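Local coordinates for protein DNA-entry nuclease (Competence-specific nuclease) (Streptococcus agalactiae ILRI112, PDB 4QGO) that probably cleaves DNA and RNA without sequence specificity, as a nuclease of the beta-beta-alpha (His-Me finger) family linked to virulence, at residues A[168-177]-A[189-200]. The protein carries 1 engineered substitution. Numbering follows the deposited sequence.
Sequences KRVRYRVTPL and MHLEAKSQDGTL. With SO4 (sulfate ion), chain C.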
ATOM      1  N   LYS A 168      -2.023 -17.125  12.407  1.00  9.05           N
ATOM      2  CA  LYS A 168      -1.943 -17.496  11.000  1.00  8.24           C
ATOM      3  C   LYS A 168      -0.603 -17.071  10.399  1.00  8.53           C
ATOM      4  O   LYS A 168       0.036 -16.128  10.869  1.00  9.99           O
ATOM      5  CB  LYS A 168      -3.097 -16.890  10.211  1.00  8.97           C
ATOM      6  CG  LYS A 168      -4.454 -17.330  10.739  1.00 14.02           C
ATOM      7  CD  LYS A 168      -5.569 -16.923   9.808  1.00 14.45           C
ATOM      8  CE  LYS A 168      -6.921 -17.195  10.453  1.00 16.80           C
ATOM      9  NZ  LYS A 168      -7.059 -18.628  10.856  1.00 17.57           N
ATOM     10  N   ARG A 169      -0.174 -17.807   9.384  1.00  7.29           N
ATOM     11  CA  ARG A 169       0.983 -17.453   8.565  1.00  9.15           C
ATOM     12  C   ARG A 169       0.457 -16.752   7.323  1.00  6.38           C
ATOM     13  O   ARG A 169      -0.371 -17.305   6.599  1.00  8.44           O
ATOM     14  CB  ARG A 169       1.748 -18.706   8.144  1.00  9.53           C
ATOM     15  CG  ARG A 169       2.529 -19.377   9.268  1.00 10.73           C
ATOM     16  CD  ARG A 169       4.002 -19.008   9.193  1.00  9.71           C
ATOM     17  NE  ARG A 169       4.660 -19.630   8.050  1.00 12.03           N
ATOM     18  CZ  ARG A 169       5.943 -19.469   7.743  1.00  7.51           C
ATOM     19  NH1 ARG A 169       6.730 -18.671   8.474  1.00  7.41           N
ATOM     20  NH2 ARG A 169       6.438 -20.082   6.683  1.00 10.75           N
ATOM     21  N   VAL A 170       0.918 -15.532   7.088  1.00  7.39           N
ATOM     22  CA  VAL A 170       0.386 -14.744   5.978  1.00  6.20           C
ATOM     23  C   VAL A 170       1.484 -14.349   4.999  1.00  6.11           C
ATOM     24  O   VAL A 170       2.416 -13.634   5.350  1.00  6.15           O
ATOM     25  CB  VAL A 170      -0.355 -13.486   6.475  1.00  5.03           C
ATOM     26  CG1 VAL A 170      -0.941 -12.735   5.281  1.00  8.35           C
ATOM     27  CG2 VAL A 170      -1.473 -13.879   7.434  1.00  6.46           C
ATOM     28  N   ARG A 171       1.376 -14.850   3.771  1.00  5.05           N
ATOM     29  CA  ARG A 171       2.242 -14.415   2.681  1.00  6.17           C
ATOM     30  C   ARG A 171       1.656 -13.099   2.142  1.00  5.05           C
ATOM     31  O   ARG A 171       0.458 -12.990   1.943  1.00  5.35           O
ATOM     32  CB  ARG A 171       2.296 -15.504   1.605  1.00  6.68           C
ATOM     33  CG  ARG A 171       3.177 -15.196   0.414  1.00  5.39           C
ATOM     34  CD  ARG A 171       4.687 -15.229   0.736  1.00  6.14           C
ATOM     35  NE  ARG A 171       5.407 -15.052  -0.519  1.00  5.64           N
ATOM     36  CZ  ARG A 171       5.654 -13.876  -1.089  1.00  7.08           C
ATOM     37  NH1 ARG A 171       5.306 -12.744  -0.480  1.00  7.11           N
ATOM     38  NH2 ARG A 171       6.265 -13.825  -2.261  1.00  6.83           N
ATOM     39  N   TYR A 172       2.512 -12.097   1.939  1.00  3.32           N
ATOM     40  CA  TYR A 172       2.072 -10.710   1.737  1.00  4.55           C
ATOM     41  C   TYR A 172       2.955 -10.053   0.688  1.00  5.38           C
ATOM     42  O   TYR A 172       4.177 -10.224   0.701  1.00  5.49           O
ATOM     43  CB  TYR A 172       2.222  -9.972   3.073  1.00  4.69           C
ATOM     44  CG  TYR A 172       1.603  -8.588   3.227  1.00  4.13           C
ATOM     45  CD1 TYR A 172       0.306  -8.317   2.805  1.00  5.49           C
ATOM     46  CD2 TYR A 172       2.300  -7.574   3.881  1.00  5.05           C
ATOM     47  CE1 TYR A 172      -0.257  -7.050   2.989  1.00  5.42           C
ATOM     48  CE2 TYR A 172       1.740  -6.318   4.074  1.00  6.35           C
ATOM     49  CZ  TYR A 172       0.466  -6.065   3.635  1.00  5.47           C
ATOM     50  OH  TYR A 172      -0.102  -4.815   3.823  1.00  6.77           O
ATOM     51  N   ARG A 173       2.339  -9.310  -0.229  1.00  3.43           N
ATOM     52  CA  ARG A 173       3.075  -8.620  -1.279  1.00  3.48           C
ATOM     53  C   ARG A 173       2.449  -7.255  -1.512  1.00  3.74           C
ATOM     54  O   ARG A 173       1.247  -7.152  -1.745  1.00  5.53           O
ATOM     55  CB  ARG A 173       3.098  -9.443  -2.575  1.00  6.74           C
ATOM     56  CG  ARG A 173       3.910  -8.821  -3.726  1.00  5.22           C
ATOM     57  CD  ARG A 173       4.202  -9.853  -4.828  1.00  7.26           C
ATOM     58  NE  ARG A 173       2.984 -10.435  -5.402  1.00  8.37           N
ATOM     59  CZ  ARG A 173       2.895 -11.665  -5.904  1.00  7.97           C
ATOM     60  NH1 ARG A 173       3.954 -12.481  -5.912  1.00  9.07           N
ATOM     61  NH2 ARG A 173       1.739 -12.096  -6.397  1.00  8.97           N
ATOM     62  N   VAL A 174       3.271  -6.213  -1.418  1.00  4.62           N
ATOM     63  CA  VAL A 174       2.811  -4.841  -1.581  1.00  4.45           C
ATOM     64  C   VAL A 174       3.628  -4.164  -2.676  1.00  4.58           C
ATOM     65  O   VAL A 174       4.860  -4.112  -2.609  1.00  6.47           O
ATOM     66  CB  VAL A 174       2.952  -4.053  -0.273  1.00  4.75           C
ATOM     67  CG1 VAL A 174       2.544  -2.605  -0.483  1.00  6.33           C
ATOM     68  CG2 VAL A 174       2.105  -4.697   0.839  1.00  5.70           C
ATOM     69  N   THR A 175       2.941  -3.667  -3.699  1.00  4.45           N
ATOM     70  CA  THR A 175       3.622  -3.117  -4.863  1.00  5.76           C
ATOM     71  C   THR A 175       3.058  -1.745  -5.190  1.00  6.42           C
ATOM     72  O   THR A 175       1.897  -1.628  -5.566  1.00  5.83           O
ATOM     73  CB  THR A 175       3.437  -4.018  -6.089  1.00  5.93           C
ATOM     74  OG1 THR A 175       3.785  -5.378  -5.756  1.00  7.45           O
ATOM     75  CG2 THR A 175       4.316  -3.549  -7.247  1.00  8.36           C
ATOM     76  N   PRO A 176       3.873  -0.696  -5.043  1.00  5.13           N
ATOM     77  CA  PRO A 176       3.445   0.617  -5.547  1.00  5.40           C
ATOM     78  C   PRO A 176       3.270   0.551  -7.060  1.00  6.86           C
ATOM     79  O   PRO A 176       4.152   0.022  -7.760  1.00  7.69           O
ATOM     80  CB  PRO A 176       4.617   1.538  -5.188  1.00  7.07           C
ATOM     81  CG  PRO A 176       5.392   0.795  -4.109  1.00  6.16           C
ATOM     82  CD  PRO A 176       5.222  -0.661  -4.452  1.00  5.73           C
ATOM     83  N   LEU A 177       2.144   1.059  -7.555  1.00  5.30           N
ATOM     84  CA  LEU A 177       1.880   1.085  -9.000  1.00  5.30           C
ATOM     85  C   LEU A 177       2.160   2.485  -9.544  1.00  6.00           C
ATOM     86  O   LEU A 177       1.582   3.469  -9.060  1.00  6.73           O
ATOM     87  CB  LEU A 177       0.439   0.661  -9.299  1.00  6.14           C
ATOM     88  CG  LEU A 177      -0.001  -0.694  -8.745  1.00  7.04           C
ATOM     89  CD1 LEU A 177      -1.425  -0.999  -9.195  1.00  8.57           C
ATOM     90  CD2 LEU A 177       0.963  -1.793  -9.176  1.00  7.34           C
ATOM     91  N   MET A 189      -1.654   1.619  -4.536  0.74  5.28           N
ATOM     92  CA  MET A 189      -0.882   0.614  -3.828  0.74  3.89           C
ATOM     93  C   MET A 189      -1.534  -0.755  -4.010  0.74  4.50           C
ATOM     94  O   MET A 189      -2.681  -0.959  -3.627  0.74  6.65           O
ATOM     95  CB  MET A 189      -0.758   0.971  -2.340  0.74  6.63           C
ATOM     96  CG  MET A 189      -0.012   2.273  -2.079  0.74  6.30           C
ATOM     97  SD  MET A 189       1.764   2.149  -2.375  0.74  6.28           S
ATOM     98  CE  MET A 189       2.284   1.364  -0.848  0.74 10.21           C
ATOM     99  N   HIS A 190      -0.795  -1.693  -4.599  1.00  4.15           N
ATOM    100  CA  HIS A 190      -1.306  -3.039  -4.832  1.00  4.62           C
ATOM    101  C   HIS A 190      -1.008  -3.908  -3.611  1.00  4.25           C
ATOM    102  O   HIS A 190       0.154  -4.099  -3.271  1.00  6.08           O
ATOM    103  CB  HIS A 190      -0.623  -3.608  -6.087  1.00  5.84           C
ATOM    104  CG  HIS A 190      -1.152  -4.933  -6.543  1.00  5.79           C
ATOM    105  ND1 HIS A 190      -0.531  -5.656  -7.542  1.00  6.62           N
ATOM    106  CD2 HIS A 190      -2.234  -5.656  -6.169  1.00  5.28           C
ATOM    107  CE1 HIS A 190      -1.203  -6.774  -7.751  1.00  7.25           C
ATOM    108  NE2 HIS A 190      -2.245  -6.796  -6.938  1.00  5.77           N
ATOM    109  N   LEU A 191      -2.048  -4.411  -2.941  1.00  4.83           N
ATOM    110  CA  LEU A 191      -1.865  -5.271  -1.768  1.00  3.92           C
ATOM    111  C   LEU A 191      -2.406  -6.662  -2.048  1.00  3.68           C
ATOM    112  O   LEU A 191      -3.542  -6.796  -2.498  1.00  6.28           O
ATOM    113  CB  LEU A 191      -2.607  -4.721  -0.541  1.00  6.63           C
ATOM    114  CG  LEU A 191      -2.629  -3.213  -0.303  1.00  7.00           C
ATOM    115  CD1 LEU A 191      -3.479  -2.905   0.913  1.00 11.07           C
ATOM    116  CD2 LEU A 191      -1.219  -2.694  -0.108  1.00  7.99           C
ATOM    117  N   GLU A 192      -1.605  -7.685  -1.744  1.00  4.03           N
ATOM    118  CA  GLU A 192      -1.974  -9.082  -1.930  1.00  4.00           C
ATOM    119  C   GLU A 192      -1.646  -9.843  -0.652  1.00  4.84           C
ATOM    120  O   GLU A 192      -0.568  -9.659  -0.072  1.00  5.41           O
ATOM    121  CB  GLU A 192      -1.171  -9.677  -3.077  1.00  5.64           C
ATOM    122  CG  GLU A 192      -1.431  -9.029  -4.420  1.00  8.36           C
ATOM    123  CD  GLU A 192      -0.492  -9.566  -5.464  1.00  6.65           C
ATOM    124  OE1 GLU A 192      -0.760 -10.664  -5.994  1.00  6.57           O
ATOM    125  OE2 GLU A 192       0.530  -8.907  -5.737  1.00  6.23           O
ATOM    126  N   ALA A 193      -2.558 -10.706  -0.210  1.00  4.99           N
ATOM    127  CA  ALA A 193      -2.322 -11.490   0.999  1.00  5.07           C
ATOM    128  C   ALA A 193      -2.973 -12.860   0.898  1.00  6.08           C
ATOM    129  O   ALA A 193      -4.046 -13.003   0.308  1.00  6.44           O
ATOM    130  CB  ALA A 193      -2.831 -10.754   2.241  1.00  7.23           C
ATOM    131  N   LYS A 194      -2.329 -13.859   1.499  1.00  5.44           N
ATOM    132  CA  LYS A 194      -2.855 -15.220   1.510  1.00  6.12           C
ATOM    133  C   LYS A 194      -2.360 -15.899   2.776  1.00  6.38           C
ATOM    134  O   LYS A 194      -1.161 -15.924   3.035  1.00  6.55           O
ATOM    135  CB  LYS A 194      -2.364 -15.967   0.265  1.00  5.36           C
ATOM    136  CG  LYS A 194      -2.708 -17.447   0.223  1.00 13.30           C
ATOM    137  CD  LYS A 194      -4.206 -17.636   0.112  1.00 11.58           C
ATOM    138  CE  LYS A 194      -4.557 -19.120  -0.018  1.00 14.02           C
ATOM    139  NZ  LYS A 194      -3.918 -19.732  -1.216  1.00 20.04           N
ATOM    140  N   SER A 195      -3.276 -16.448   3.570  1.00  6.23           N
ATOM    141  CA  SER A 195      -2.861 -17.239   4.726  1.00  6.23           C
ATOM    142  C   SER A 195      -2.630 -18.702   4.336  1.00  7.79           C
ATOM    143  O   SER A 195      -3.212 -19.203   3.363  1.00  8.92           O
ATOM    144  CB  SER A 195      -3.880 -17.133   5.868  1.00  8.42           C
ATOM    145  OG  SER A 195      -5.119 -17.722   5.505  1.00  8.00           O
ATOM    146  N   GLN A 196      -1.766 -19.367   5.092  1.00  8.43           N
ATOM    147  CA  GLN A 196      -1.486 -20.782   4.867  1.00  8.06           C
ATOM    148  C   GLN A 196      -2.773 -21.604   4.846  1.00 10.69           C
ATOM    149  O   GLN A 196      -2.941 -22.464   3.982  1.00 10.89           O
ATOM    150  CB  GLN A 196      -0.524 -21.313   5.935  1.00  8.99           C
ATOM    151  CG  GLN A 196      -0.195 -22.801   5.789  1.00 10.59           C
ATOM    152  CD  GLN A 196       0.541 -23.371   6.997  1.00 12.55           C
ATOM    153  OE1 GLN A 196       1.408 -22.723   7.585  1.00 12.50           O
ATOM    154  NE2 GLN A 196       0.192 -24.599   7.371  1.00 17.36           N
ATOM    155  N   ASP A 197      -3.689 -21.312   5.770  1.00  7.93           N
ATOM    156  CA  ASP A 197      -4.940 -22.076   5.854  1.00  8.59           C
ATOM    157  C   ASP A 197      -6.014 -21.640   4.865  1.00 12.46           C
ATOM    158  O   ASP A 197      -7.104 -22.211   4.837  1.00 14.32           O
ATOM    159  CB  ASP A 197      -5.495 -22.111   7.291  1.00 10.08           C
ATOM    160  CG  ASP A 197      -6.064 -20.770   7.765  1.00 16.20           C
ATOM    161  OD1 ASP A 197      -6.145 -19.792   6.993  1.00 11.36           O
ATOM    162  OD2 ASP A 197      -6.460 -20.701   8.947  1.00 13.52           O
ATOM    163  N   GLY A 198      -5.707 -20.608   4.078  1.00 10.10           N
ATOM    164  CA  GLY A 198      -6.592 -20.146   3.026  1.00  9.74           C
ATOM    165  C   GLY A 198      -7.755 -19.269   3.463  1.00 10.59           C
ATOM    166  O   GLY A 198      -8.541 -18.821   2.619  1.00 14.04           O
ATOM    167  N   THR A 199      -7.888 -19.026   4.766  1.00  7.93           N
ATOM    168  CA  THR A 199      -9.049 -18.284   5.260  1.00  8.98           C
ATOM    169  C   THR A 199      -8.934 -16.788   4.987  1.00  9.83           C
ATOM    170  O   THR A 199      -9.943 -16.080   4.916  1.00 14.99           O
ATOM    171  CB  THR A 199      -9.305 -18.488   6.769  1.00 10.81           C
ATOM    172  OG1 THR A 199      -8.169 -18.034   7.513  1.00 11.49           O
ATOM    173  CG2 THR A 199      -9.572 -19.956   7.087  1.00 11.86           C
ATOM    174  N   LEU A 200      -7.702 -16.306   4.854  1.00  9.10           N
ATOM    175  CA  LEU A 200      -7.482 -14.927   4.443  1.00  7.94           C
ATOM    176  C   LEU A 200      -6.921 -14.891   3.036  1.00  7.35           C
ATOM    177  O   LEU A 200      -5.904 -15.527   2.746  1.00  8.01           O
ATOM    178  CB  LEU A 200      -6.501 -14.221   5.377  1.00  7.45           C
ATOM    179  CG  LEU A 200      -6.156 -12.776   4.989  1.00  8.10           C
ATOM    180  CD1 LEU A 200      -7.368 -11.885   5.151  1.00 10.11           C
ATOM    181  CD2 LEU A 200      -4.988 -12.246   5.825  1.00 11.10           C
TER
HETATM  182  S   SO4 C 301       7.559 -12.316  -6.033  0.75  5.40           S
HETATM  183  O1  SO4 C 301       7.627 -10.872  -6.192  0.75  5.07           O
HETATM  184  O2  SO4 C 301       8.870 -12.840  -5.686  0.75  6.46           O
HETATM  185  O3  SO4 C 301       7.114 -12.957  -7.277  0.75  8.15           O
HETATM  186  O4  SO4 C 301       6.629 -12.659  -4.967  0.75  7.72           O
HETATM  187  O   HOH W   1       3.293 -21.354   6.139  1.00 10.54           O
HETATM  188  O   HOH W   2       1.382  -6.430  -4.826  1.00  7.45           O
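D197 OD1 accepts from S195 OG (2.7 Å), T199 OG1 (2.7 Å) and T199 N, the last bond making an Asx turn, while K168 NZ forms a salt bridge on the syn lone pair of D197 OD2 (2.9 Å). G198 N to S195 O closes the type I turn 195-198. Farther along, R173 grips E192 side-on, NE giving a nearly straight bond to OE2 (2.9 Å, 170°) and NH2 one to OE1 (2.9 Å). Guanidinium and carboxylate planes are turned 47° apart, and NE meets OE2 from above the carboxylate plane. R173 reaches this position through a bend at chi3 (59°). T41 also bonds E192 OE1. NH1 of R173 holds O4 of a sulfate, probably from the crystallisation liquor; R171 NH2 meets O4 weakly, its NH1 bonds N67 OD1, and N67 ND2 also holds the anion. A water joins T175 OG1, H190 O and E192 OE2 on this same face. On the other face, Y172-A193, V174-L191 and P176-M189 are non-hydrogen-bonded pairs, V174 CG1 lying 3.8 Å from L191 CD2; Y172, L191 and M189 touch helix 153-165. Strands 170-177 and 188-195 form a beta hairpin amid the seven-stranded antiparallel sheet, between strands 66-70 and 201-207, of this His-Me finger nuclease domain.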